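Local coordinates for protein fimbrial subunit CupB6 (Pseudomonas aeruginosa, PDB 5CYL) that probably mediates adhesion at the tip of a chaperone-usher pilus, consistent with a part in biofilm formation, at residues K207-E212 with A252-A257; F241-S246 with F340-P345; S246-L251 with D310-P315. All blocks are in the same frame, centred on the assembly; numbering follows the deposited sequence.

Contact 1. Residues K207-E212 with A252-A257; sequences KKCKVE and AKPEIA
The sulfur of Cys209 meets two apolar groups of 252-257: SG lies 3.7 Å from Pro254 CG, at the rim of the pyrrolidine ring, and 4.0 Å from Ala252 CB. That methyl also packs against the backbone of the other segment, with Ala252 CB 3.4 Å from Lys207 O. The CA atoms of Lys207 and Ala252 come as near as 4.3 Å, yet no hydrogen bond joins the two segments, so the contact rests on van der Waals packing. Cys209 swings its sulfur to the side of its backbone N (chi1 -55°), and a disulfide to Cys248 fixes it there. In the fold, 207-212 is the irregular chain leading into strand 215-225 of the fimbrial domain, and 252-254 is loop, running into strand 255-260, whose first residues close the segment; the contact thus packs the incoming chain on the end of the domain's beta-sheet structure. Leu245 of strand 239-245 touches both Cys209 and Pro254. Outward from this buried cluster, the Lys207 side chain leads away from Ala252, and its NZ donates a hydrogen bond to Gly139 O. The carbonyl of Ala252 is taken up by Arg307 NH1, while a backbone hydrogen bond between Lys208 and Ala249 ties the two loops together.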
ATOM      1  N   LYS A 207      -4.096   4.778   0.934  1.00 41.86           N
ATOM      2  CA  LYS A 207      -3.803   4.821   2.362  1.00 42.16           C
ATOM      3  C   LYS A 207      -4.406   6.006   3.114  1.00 44.20           C
ATOM      4  O   LYS A 207      -3.908   6.391   4.149  1.00 46.26           O
ATOM      5  CB  LYS A 207      -2.291   4.782   2.581  1.00 41.59           C
ATOM      6  CG  LYS A 207      -1.620   3.517   2.077  1.00 42.94           C
ATOM      7  CD  LYS A 207      -1.913   2.329   2.986  1.00 48.90           C
ATOM      8  CE  LYS A 207      -0.947   1.187   2.739  1.00 54.49           C
ATOM      9  NZ  LYS A 207       0.459   1.604   2.864  1.00 54.78           N
ATOM     10  N   LYS A 208      -5.463   6.608   2.594  1.00 48.11           N
ATOM     11  CA  LYS A 208      -5.982   7.836   3.222  1.00 53.69           C
ATOM     12  C   LYS A 208      -7.468   7.802   3.531  1.00 56.04           C
ATOM     13  O   LYS A 208      -8.198   7.063   2.941  1.00 68.69           O
ATOM     14  CB  LYS A 208      -5.634   9.057   2.381  1.00 55.96           C
ATOM     15  CG  LYS A 208      -4.140   9.328   2.333  1.00 70.49           C
ATOM     16  CD  LYS A 208      -3.757  10.663   1.710  1.00 83.19           C
ATOM     17  CE  LYS A 208      -4.181  10.765   0.259  1.00 93.75           C
ATOM     18  NZ  LYS A 208      -3.660  12.012  -0.370  1.00100.78           N
ATOM     19  N   CYS A 209      -7.880   8.592   4.500  1.00 51.17           N
ATOM     20  CA  CYS A 209      -9.272   8.722   4.856  1.00 49.95           C
ATOM     21  C   CYS A 209      -9.734  10.030   4.244  1.00 49.57           C
ATOM     22  O   CYS A 209      -8.941  10.795   3.764  1.00 48.56           O
ATOM     23  CB  CYS A 209      -9.481   8.721   6.381  1.00 51.09           C
ATOM     24  SG  CYS A 209      -8.792   7.287   7.240  1.00 55.51           S
ATOM     25  N   LYS A 210     -11.032  10.260   4.279  1.00 53.09           N
ATOM     26  CA  LYS A 210     -11.631  11.471   3.784  1.00 54.51           C
ATOM     27  C   LYS A 210     -11.666  12.506   4.892  1.00 57.87           C
ATOM     28  O   LYS A 210     -12.244  12.294   5.974  1.00 54.58           O
ATOM     29  CB  LYS A 210     -13.039  11.160   3.278  1.00 58.33           C
ATOM     30  CG  LYS A 210     -13.880  12.385   2.967  1.00 67.35           C
ATOM     31  CD  LYS A 210     -15.373  12.149   3.185  1.00 78.55           C
ATOM     32  CE  LYS A 210     -16.049  13.432   3.707  1.00 89.08           C
ATOM     33  NZ  LYS A 210     -17.326  13.776   3.026  1.00 91.17           N
ATOM     34  N   VAL A 211     -11.073  13.649   4.591  1.00 60.66           N
ATOM     35  CA  VAL A 211     -11.018  14.759   5.541  1.00 63.39           C
ATOM     36  C   VAL A 211     -11.756  16.005   5.046  1.00 61.91           C
ATOM     37  O   VAL A 211     -11.397  16.559   4.021  1.00 61.50           O
ATOM     38  CB  VAL A 211      -9.550  15.134   5.851  1.00 60.58           C
ATOM     39  CG1 VAL A 211      -9.473  16.314   6.820  1.00 57.40           C
ATOM     40  CG2 VAL A 211      -8.804  13.934   6.393  1.00 54.59           C
ATOM     41  N   GLU A 212     -12.757  16.436   5.796  1.00 65.23           N
ATOM     42  CA  GLU A 212     -13.468  17.665   5.470  1.00 69.10           C
ATOM     43  C   GLU A 212     -12.732  18.774   6.181  1.00 64.82           C
ATOM     44  O   GLU A 212     -12.742  18.833   7.401  1.00 70.13           O
ATOM     45  CB  GLU A 212     -14.942  17.591   5.882  1.00 76.26           C
ATOM     46  CG  GLU A 212     -15.175  17.100   7.311  1.00 95.42           C
ATOM     47  CD  GLU A 212     -16.473  17.606   7.938  1.00109.76           C
ATOM     48  OE1 GLU A 212     -17.199  16.819   8.581  1.00107.08           O
ATOM     49  OE2 GLU A 212     -16.780  18.799   7.787  1.00120.29           O
ATOM     50  N   ALA A 252      -5.159   2.369   5.815  1.00 45.01           N
ATOM     51  CA  ALA A 252      -4.928   3.714   6.384  1.00 43.74           C
ATOM     52  C   ALA A 252      -4.693   3.593   7.904  1.00 42.22           C
ATOM     53  O   ALA A 252      -5.396   2.832   8.599  1.00 45.49           O
ATOM     54  CB  ALA A 252      -6.089   4.655   6.067  1.00 40.69           C
ATOM     55  N   LYS A 253      -3.712   4.333   8.403  1.00 39.53           N
ATOM     56  CA  LYS A 253      -3.413   4.357   9.817  1.00 41.48           C
ATOM     57  C   LYS A 253      -3.151   5.792  10.160  1.00 40.02           C
ATOM     58  O   LYS A 253      -1.969   6.137  10.305  1.00 44.63           O
ATOM     59  CB  LYS A 253      -2.193   3.484  10.140  1.00 45.78           C
ATOM     60  CG  LYS A 253      -2.489   1.983  10.061  1.00 57.98           C
ATOM     61  CD  LYS A 253      -1.715   1.203  11.126  1.00 71.81           C
ATOM     62  CE  LYS A 253      -0.223   1.529  11.022  1.00 82.29           C
ATOM     63  NZ  LYS A 253       0.637   0.787  11.991  1.00 84.07           N
ATOM     64  N   PRO A 254      -4.222   6.643  10.295  1.00 38.09           N
ATOM     65  CA  PRO A 254      -3.881   8.046  10.476  1.00 38.16           C
ATOM     66  C   PRO A 254      -3.538   8.445  11.893  1.00 41.84           C
ATOM     67  O   PRO A 254      -3.787   7.711  12.845  1.00 48.20           O
ATOM     68  CB  PRO A 254      -5.159   8.800  10.073  1.00 35.49           C
ATOM     69  CG  PRO A 254      -6.211   7.767   9.898  1.00 35.58           C
ATOM     70  CD  PRO A 254      -5.683   6.491  10.447  1.00 35.61           C
ATOM     71  N   GLU A 255      -2.925   9.616  12.006  1.00 42.80           N
ATOM     72  CA  GLU A 255      -2.532  10.161  13.304  1.00 40.53           C
ATOM     73  C   GLU A 255      -3.044  11.574  13.436  1.00 38.91           C
ATOM     74  O   GLU A 255      -3.304  12.239  12.441  1.00 40.45           O
ATOM     75  CB  GLU A 255      -1.024  10.119  13.447  1.00 44.46           C
ATOM     76  CG  GLU A 255      -0.479   8.730  13.739  1.00 50.93           C
ATOM     77  CD  GLU A 255       1.019   8.695  13.899  1.00 54.63           C
ATOM     78  OE1 GLU A 255       1.767   9.306  13.098  1.00 54.88           O
ATOM     79  OE2 GLU A 255       1.454   8.027  14.853  1.00 64.39           O
ATOM     80  N   ILE A 256      -3.259  11.990  14.672  1.00 37.35           N
ATOM     81  CA  ILE A 256      -3.795  13.328  14.926  1.00 36.45           C
ATOM     82  C   ILE A 256      -2.925  14.104  15.914  1.00 35.48           C
ATOM     83  O   ILE A 256      -2.458  13.525  16.906  1.00 37.16           O
ATOM     84  CB  ILE A 256      -5.255  13.243  15.422  1.00 35.28           C
ATOM     85  CG1 ILE A 256      -5.879  14.648  15.509  1.00 32.23           C
ATOM     86  CG2 ILE A 256      -5.332  12.517  16.759  1.00 32.39           C
ATOM     87  CD1 ILE A 256      -7.378  14.642  15.746  1.00 30.72           C
ATOM     88  N   ALA A 257      -2.722  15.390  15.643  1.00 31.52           N
ATOM     89  CA  ALA A 257      -1.914  16.228  16.516  1.00 30.80           C
ATOM     90  C   ALA A 257      -2.677  17.470  16.902  1.00 33.42           C
ATOM     91  O   ALA A 257      -3.444  17.973  16.093  1.00 34.72           O
ATOM     92  CB  ALA A 257      -0.666  16.629  15.797  1.00 27.79           C
TER

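Contact 2. Residues F241-S246 with F340-P345; sequences FDISLS and FTFTFP
The Phe342 ring carries Leu245 on one face, with the CD2 methyl 3.9 Å from the ring centroid and only 12° off its normal, a CH-pi contact over the middle of the ring. The second methyl of the same fork, Leu245 CD1, reaches the rim at Phe342 CD1, 3.5 Å away, so both methyls rest on that one face. At the edge of the ring, near its plane, Ile243 CG2 sits 3.8 Å from Phe342 CZ. Phe340 receives the other end of Ile243: the CD1 methyl stands 4.3 Å from the Phe340 centroid, 24° off the normal and displaced toward the rim. The extended Ile243 chain carries CD1 to Phe340, leaving CG2 for Phe342. Leu245 CD1 also makes a looser, oblique approach to Phe344 CE2 at 4.5 Å. No hydrogen bond crosses between strands 241-245 and 340-343, whose axes stay 10.5 Å apart at an angle of 37°; the gap is spanned by side chains. Ile256 touches Ile243 and Phe342, and Val354 touches Ile243 and Phe340, extending the apolar cluster. These interlocking aliphatic and aromatic groups form part of the hydrophobic core between the facing sheets of a beta-sandwich, consistent with the immunoglobulin-like fold of fimbrial subunits.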
ATOM      1  N   PHE A 241     -16.296  13.301  23.990  1.00 32.68           N
ATOM      2  CA  PHE A 241     -16.431  13.565  22.560  1.00 31.13           C
ATOM      3  C   PHE A 241     -15.493  12.696  21.753  1.00 32.04           C
ATOM      4  O   PHE A 241     -14.544  12.154  22.278  1.00 34.59           O
ATOM      5  CB  PHE A 241     -16.252  15.050  22.244  1.00 30.26           C
ATOM      6  CG  PHE A 241     -14.903  15.592  22.562  1.00 31.72           C
ATOM      7  CD1 PHE A 241     -14.472  15.713  23.866  1.00 32.56           C
ATOM      8  CD2 PHE A 241     -14.072  16.020  21.537  1.00 32.79           C
ATOM      9  CE1 PHE A 241     -13.211  16.234  24.142  1.00 34.47           C
ATOM     10  CE2 PHE A 241     -12.817  16.556  21.793  1.00 30.80           C
ATOM     11  CZ  PHE A 241     -12.385  16.663  23.100  1.00 32.50           C
ATOM     12  N   ASP A 242     -15.771  12.553  20.468  1.00 35.44           N
ATOM     13  CA  ASP A 242     -14.949  11.750  19.569  1.00 36.30           C
ATOM     14  C   ASP A 242     -14.557  12.559  18.347  1.00 34.56           C
ATOM     15  O   ASP A 242     -15.385  13.268  17.779  1.00 40.01           O
ATOM     16  CB  ASP A 242     -15.745  10.524  19.149  1.00 39.78           C
ATOM     17  CG  ASP A 242     -14.888   9.452  18.588  1.00 47.73           C
ATOM     18  OD1 ASP A 242     -14.441   9.548  17.471  1.00 56.99           O
ATOM     19  OD2 ASP A 242     -14.667   8.464  19.238  1.00 58.61           O
ATOM     20  N   ILE A 243     -13.303  12.447  17.935  1.00 31.30           N
ATOM     21  CA  ILE A 243     -12.859  13.047  16.671  1.00 32.02           C
ATOM     22  C   ILE A 243     -12.724  11.877  15.723  1.00 34.25           C
ATOM     23  O   ILE A 243     -11.976  10.951  15.992  1.00 33.07           O
ATOM     24  CB  ILE A 243     -11.543  13.812  16.789  1.00 30.06           C
ATOM     25  CG1 ILE A 243     -11.709  15.010  17.729  1.00 29.85           C
ATOM     26  CG2 ILE A 243     -11.060  14.267  15.415  1.00 28.24           C
ATOM     27  CD1 ILE A 243     -10.441  15.794  17.905  1.00 29.73           C
ATOM     28  N   SER A 244     -13.482  11.899  14.638  1.00 37.40           N
ATOM     29  CA  SER A 244     -13.510  10.772  13.723  1.00 42.68           C
ATOM     30  C   SER A 244     -13.280  11.087  12.229  1.00 44.63           C
ATOM     31  O   SER A 244     -13.519  12.181  11.756  1.00 47.66           O
ATOM     32  CB  SER A 244     -14.819  10.041  13.922  1.00 43.80           C
ATOM     33  OG  SER A 244     -14.873   8.922  13.070  1.00 62.58           O
ATOM     34  N   LEU A 245     -12.809  10.088  11.510  1.00 42.45           N
ATOM     35  CA  LEU A 245     -12.591  10.161  10.071  1.00 43.82           C
ATOM     36  C   LEU A 245     -13.348   9.011   9.445  1.00 46.29           C
ATOM     37  O   LEU A 245     -13.441   7.935  10.054  1.00 42.67           O
ATOM     38  CB  LEU A 245     -11.107  10.020   9.727  1.00 42.70           C
ATOM     39  CG  LEU A 245     -10.185  11.204   9.998  1.00 41.41           C
ATOM     40  CD1 LEU A 245      -8.739  10.770   9.861  1.00 43.58           C
ATOM     41  CD2 LEU A 245     -10.465  12.354   9.048  1.00 39.98           C
ATOM     42  N   SER A 246     -13.895   9.195   8.250  1.00 51.09           N
ATOM     43  CA  SER A 246     -14.625   8.072   7.613  1.00 52.99           C
ATOM     44  C   SER A 246     -14.228   7.888   6.177  1.00 50.89           C
ATOM     45  O   SER A 246     -13.518   8.709   5.603  1.00 50.08           O
ATOM     46  CB  SER A 246     -16.127   8.234   7.766  1.00 53.09           C
ATOM     47  OG  SER A 246     -16.449   9.552   7.350  1.00 55.76           O
ATOM     48  N   PHE A 340      -6.556  20.817  15.527  1.00 38.17           N
ATOM     49  CA  PHE A 340      -6.011  19.490  15.275  1.00 36.44           C
ATOM     50  C   PHE A 340      -5.672  19.257  13.806  1.00 36.68           C
ATOM     51  O   PHE A 340      -6.359  19.769  12.933  1.00 34.43           O
ATOM     52  CB  PHE A 340      -6.955  18.405  15.819  1.00 35.03           C
ATOM     53  CG  PHE A 340      -8.315  18.425  15.219  1.00 36.00           C
ATOM     54  CD1 PHE A 340      -8.541  17.842  13.973  1.00 39.03           C
ATOM     55  CD2 PHE A 340      -9.382  19.003  15.900  1.00 35.79           C
ATOM     56  CE1 PHE A 340      -9.811  17.863  13.400  1.00 37.77           C
ATOM     57  CE2 PHE A 340     -10.646  19.029  15.341  1.00 35.61           C
ATOM     58  CZ  PHE A 340     -10.869  18.466  14.093  1.00 36.12           C
ATOM     59  N   THR A 341      -4.609  18.498  13.568  1.00 39.07           N
ATOM     60  CA  THR A 341      -4.178  18.139  12.219  1.00 41.54           C
ATOM     61  C   THR A 341      -4.041  16.631  12.056  1.00 47.00           C
ATOM     62  O   THR A 341      -3.598  15.948  12.976  1.00 54.67           O
ATOM     63  CB  THR A 341      -2.820  18.778  11.882  1.00 42.30           C
ATOM     64  OG1 THR A 341      -2.908  20.192  12.045  1.00 46.34           O
ATOM     65  CG2 THR A 341      -2.405  18.500  10.452  1.00 40.08           C
ATOM     66  N   PHE A 342      -4.400  16.119  10.874  1.00 44.95           N
ATOM     67  CA  PHE A 342      -4.308  14.685  10.588  1.00 42.65           C
ATOM     68  C   PHE A 342      -3.082  14.377   9.751  1.00 47.89           C
ATOM     69  O   PHE A 342      -2.889  14.966   8.716  1.00 48.70           O
ATOM     70  CB  PHE A 342      -5.552  14.195   9.854  1.00 38.47           C
ATOM     71  CG  PHE A 342      -6.804  14.250  10.658  1.00 37.19           C
ATOM     72  CD1 PHE A 342      -7.060  13.319  11.652  1.00 35.88           C
ATOM     73  CD2 PHE A 342      -7.762  15.227  10.383  1.00 38.80           C
ATOM     74  CE1 PHE A 342      -8.229  13.409  12.407  1.00 38.48           C
ATOM     75  CE2 PHE A 342      -8.936  15.338  11.142  1.00 39.51           C
ATOM     76  CZ  PHE A 342      -9.174  14.416  12.152  1.00 41.29           C
ATOM     77  N   THR A 343      -2.269  13.411  10.118  1.00 61.78           N
ATOM     78  CA  THR A 343      -1.221  13.029   9.190  1.00 68.69           C
ATOM     79  C   THR A 343      -1.353  11.586   8.802  1.00 72.92           C
ATOM     80  O   THR A 343      -1.573  10.731   9.633  1.00 80.29           O
ATOM     81  CB  THR A 343       0.198  13.319   9.691  1.00 71.57           C
ATOM     82  OG1 THR A 343       0.490  12.521  10.837  1.00 89.97           O
ATOM     83  CG2 THR A 343       0.348  14.783  10.022  1.00 72.29           C
ATOM     84  N   PHE A 344      -1.308  11.332   7.495  1.00 80.88           N
ATOM     85  CA  PHE A 344      -1.469   9.979   6.958  1.00 84.21           C
ATOM     86  C   PHE A 344      -0.186   9.185   6.715  1.00 86.95           C
ATOM     87  O   PHE A 344      -0.238   7.968   6.532  1.00 79.87           O
ATOM     88  CB  PHE A 344      -2.298  10.020   5.670  1.00 75.49           C
ATOM     89  CG  PHE A 344      -3.679  10.581   5.857  1.00 68.92           C
ATOM     90  CD1 PHE A 344      -3.911  11.941   5.731  1.00 64.91           C
ATOM     91  CD2 PHE A 344      -4.745   9.749   6.157  1.00 63.21           C
ATOM     92  CE1 PHE A 344      -5.180  12.461   5.902  1.00 59.19           C
ATOM     93  CE2 PHE A 344      -6.017  10.262   6.329  1.00 62.45           C
ATOM     94  CZ  PHE A 344      -6.234  11.621   6.201  1.00 62.69           C
ATOM     95  N   PRO A 345       0.958   9.857   6.717  1.00 96.87           N
ATOM     96  CA  PRO A 345       1.030  11.292   6.929  1.00111.14           C
ATOM     97  C   PRO A 345       0.854  12.084   5.652  1.00114.96           C
ATOM     98  O   PRO A 345       1.556  11.802   4.709  1.00120.51           O
ATOM     99  CB  PRO A 345       2.446  11.439   7.445  1.00110.54           C
ATOM    100  CG  PRO A 345       3.194  10.386   6.686  1.00101.48           C
ATOM    101  CD  PRO A 345       2.244   9.312   6.295  1.00 91.63           C
TER

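Contact 3. Residues S246-L251 with D310-P315; sequences SECAAL and DSADLP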
ATOM      1  N   SER A 246     -13.895   9.195   8.250  1.00 51.09           N
ATOM      2  CA  SER A 246     -14.625   8.072   7.613  1.00 52.99           C
ATOM      3  C   SER A 246     -14.228   7.888   6.177  1.00 50.89           C
ATOM      4  O   SER A 246     -13.518   8.709   5.603  1.00 50.08           O
ATOM      5  CB  SER A 246     -16.127   8.234   7.766  1.00 53.09           C
ATOM      6  OG  SER A 246     -16.449   9.552   7.350  1.00 55.76           O
ATOM      7  N   GLU A 247     -14.658   6.769   5.623  1.00 51.23           N
ATOM      8  CA  GLU A 247     -14.275   6.379   4.266  1.00 53.64           C
ATOM      9  C   GLU A 247     -12.763   6.117   4.163  1.00 51.11           C
ATOM     10  O   GLU A 247     -12.140   6.401   3.163  1.00 54.54           O
ATOM     11  CB  GLU A 247     -14.716   7.432   3.250  1.00 59.25           C
ATOM     12  CG  GLU A 247     -16.217   7.574   3.134  1.00 68.28           C
ATOM     13  CD  GLU A 247     -16.645   8.542   2.049  1.00 77.51           C
ATOM     14  OE1 GLU A 247     -15.785   9.051   1.293  1.00 86.55           O
ATOM     15  OE2 GLU A 247     -17.860   8.810   1.963  1.00 84.20           O
ATOM     16  N   CYS A 248     -12.215   5.554   5.218  1.00 48.34           N
ATOM     17  CA  CYS A 248     -10.801   5.225   5.289  1.00 46.91           C
ATOM     18  C   CYS A 248     -10.461   4.044   4.416  1.00 43.43           C
ATOM     19  O   CYS A 248     -11.167   3.045   4.405  1.00 41.66           O
ATOM     20  CB  CYS A 248     -10.449   4.835   6.722  1.00 47.89           C
ATOM     21  SG  CYS A 248     -10.474   6.247   7.848  1.00 52.15           S
ATOM     22  N   ALA A 249      -9.329   4.123   3.737  1.00 40.83           N
ATOM     23  CA  ALA A 249      -8.770   2.958   3.001  1.00 42.12           C
ATOM     24  C   ALA A 249      -8.421   1.843   3.967  1.00 41.73           C
ATOM     25  O   ALA A 249      -8.055   2.141   5.092  1.00 48.09           O
ATOM     26  CB  ALA A 249      -7.526   3.374   2.220  1.00 41.87           C
ATOM     27  N   ALA A 250      -8.501   0.582   3.546  1.00 39.93           N
ATOM     28  CA  ALA A 250      -8.340  -0.531   4.513  1.00 40.12           C
ATOM     29  C   ALA A 250      -7.085  -0.419   5.374  1.00 41.24           C
ATOM     30  O   ALA A 250      -7.126  -0.712   6.553  1.00 46.49           O
ATOM     31  CB  ALA A 250      -8.393  -1.883   3.821  1.00 38.14           C
ATOM     32  N   LEU A 251      -5.988  -0.001   4.758  1.00 42.48           N
ATOM     33  CA  LEU A 251      -4.662   0.037   5.386  1.00 40.86           C
ATOM     34  C   LEU A 251      -4.242   1.410   5.884  1.00 42.89           C
ATOM     35  O   LEU A 251      -3.112   1.587   6.309  1.00 42.87           O
ATOM     36  CB  LEU A 251      -3.630  -0.424   4.368  1.00 39.88           C
ATOM     37  CG  LEU A 251      -3.099  -1.828   4.528  1.00 39.34           C
ATOM     38  CD1 LEU A 251      -4.160  -2.824   4.915  1.00 36.88           C
ATOM     39  CD2 LEU A 251      -2.440  -2.216   3.216  1.00 38.70           C
ATOM     40  N   ASP A 310     -14.690   1.183   8.408  1.00 51.72           N
ATOM     41  CA  ASP A 310     -14.163   2.142   7.457  1.00 54.74           C
ATOM     42  C   ASP A 310     -13.767   3.485   8.053  1.00 54.89           C
ATOM     43  O   ASP A 310     -13.367   4.383   7.325  1.00 60.34           O
ATOM     44  CB  ASP A 310     -15.205   2.374   6.349  1.00 58.96           C
ATOM     45  CG  ASP A 310     -15.406   1.158   5.483  1.00 63.98           C
ATOM     46  OD1 ASP A 310     -14.527   0.253   5.516  1.00 64.28           O
ATOM     47  OD2 ASP A 310     -16.453   1.108   4.800  1.00 65.87           O
ATOM     48  N   SER A 311     -13.889   3.624   9.367  1.00 49.28           N
ATOM     49  CA  SER A 311     -13.576   4.892  10.026  1.00 49.08           C
ATOM     50  C   SER A 311     -12.485   4.793  11.101  1.00 46.42           C
ATOM     51  O   SER A 311     -12.278   3.770  11.712  1.00 48.27           O
ATOM     52  CB  SER A 311     -14.833   5.565  10.575  1.00 45.46           C
ATOM     53  OG  SER A 311     -15.515   4.643  11.350  1.00 47.46           O
ATOM     54  N   ALA A 312     -11.782   5.892  11.307  1.00 40.34           N
ATOM     55  CA  ALA A 312     -10.774   6.011  12.329  1.00 38.48           C
ATOM     56  C   ALA A 312     -11.193   7.111  13.302  1.00 38.64           C
ATOM     57  O   ALA A 312     -11.581   8.184  12.913  1.00 40.33           O
ATOM     58  CB  ALA A 312      -9.445   6.338  11.694  1.00 36.13           C
ATOM     59  N   ASP A 313     -11.082   6.836  14.590  1.00 37.71           N
ATOM     60  CA  ASP A 313     -11.477   7.819  15.597  1.00 40.11           C
ATOM     61  C   ASP A 313     -10.516   7.900  16.784  1.00 41.41           C
ATOM     62  O   ASP A 313      -9.803   6.956  17.087  1.00 41.98           O
ATOM     63  CB  ASP A 313     -12.891   7.535  16.107  1.00 40.71           C
ATOM     64  CG  ASP A 313     -12.926   6.414  17.103  1.00 42.05           C
ATOM     65  OD1 ASP A 313     -12.526   5.275  16.741  1.00 43.96           O
ATOM     66  OD2 ASP A 313     -13.340   6.670  18.252  1.00 43.97           O
ATOM     67  N   LEU A 314     -10.508   9.047  17.443  1.00 38.38           N
ATOM     68  CA  LEU A 314      -9.856   9.165  18.734  1.00 35.10           C
ATOM     69  C   LEU A 314     -10.904   9.493  19.793  1.00 34.27           C
ATOM     70  O   LEU A 314     -11.549  10.542  19.722  1.00 34.89           O
ATOM     71  CB  LEU A 314      -8.775  10.248  18.709  1.00 34.47           C
ATOM     72  CG  LEU A 314      -7.891  10.314  19.949  1.00 34.74           C
ATOM     73  CD1 LEU A 314      -7.120   9.033  20.130  1.00 33.20           C
ATOM     74  CD2 LEU A 314      -6.944  11.499  19.864  1.00 32.68           C
ATOM     75  N   PRO A 315     -11.090   8.603  20.762  1.00 31.96           N
ATOM     76  CA  PRO A 315     -12.018   8.886  21.854  1.00 31.68           C
ATOM     77  C   PRO A 315     -11.417   9.885  22.846  1.00 34.71           C
ATOM     78  O   PRO A 315     -10.258   9.750  23.225  1.00 34.37           O
ATOM     79  CB  PRO A 315     -12.248   7.526  22.500  1.00 30.90           C
ATOM     80  CG  PRO A 315     -11.046   6.698  22.105  1.00 34.11           C
ATOM     81  CD  PRO A 315     -10.710   7.187  20.712  1.00 33.53           C
TER
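Cys248 holds SG anti to its carbonyl carbon (chi1 -71°), which lays the sulfur alongside the start of strand 311-315, 3.7 Å from Ala312 N and 4.0 Å from Ala312 CB. Just before it, Glu247 adopts a positive phi (64°), a bend that turns the chain so that the amide of Cys248 faces Asp310. The resulting hydrogen bond runs from Cys248 N to Asp310 O over 2.7 Å; it bends modestly at the hydrogen (155°), and the donor lies in the carbonyl plane. Glu247 N is near the same oxygen, but its angle is too poor for a bond, so Cys248 supplies the one hydrogen bond across the two segments. Beside it, Ser246 and Ser311 meet through their carbon atoms, with Ser246 CA 3.9 Å from Ser311 CB. The Ser311 hydroxyl turns instead to Val308 O, in a weak hydrogen bond.

The surroundings place this junction at the end of a pair of antiparallel strands. Leu245 and Ala312 are joined by a backbone bond, a rung near the end of strand 239-245 beside strand 311-322, after which the chain leaves the sheet at Ser246. Arg307 touches both Cys248 and Ala312. The disulfide from Cys248 to Cys209 adds a covalent constraint: Cys248 is held through its sulfur to the chain before strand 215-225 and through its amide to Asp310. Polar and covalent chemistry thus act on one buried residue, and together they would be expected to restrict movement of the turn where it leaves the sheet.

All three contacts lie at one end of the fimbrial domain, with centres 6 Å apart for contacts 1 and 2, 7 Å for contacts 1 and 3, and 9 Å for contacts 2 and 3. Along the chain the segments run 207-212, 241-246, 246-251, 252-257, 310-315 and 340-345, so contact 1 interleaves with both others, while contact 3 falls within the sequence span of contact 2. Ser246 belongs to contacts 2 and 3, and the Cys209-Cys248 disulfide ties contact 1 to contact 3. Strand 255-260 pairs with strand 332-343, and strand 239-245 with strand 311-322. Sheet pairing, core packing and a disulfide therefore converge where the chain enters this domain.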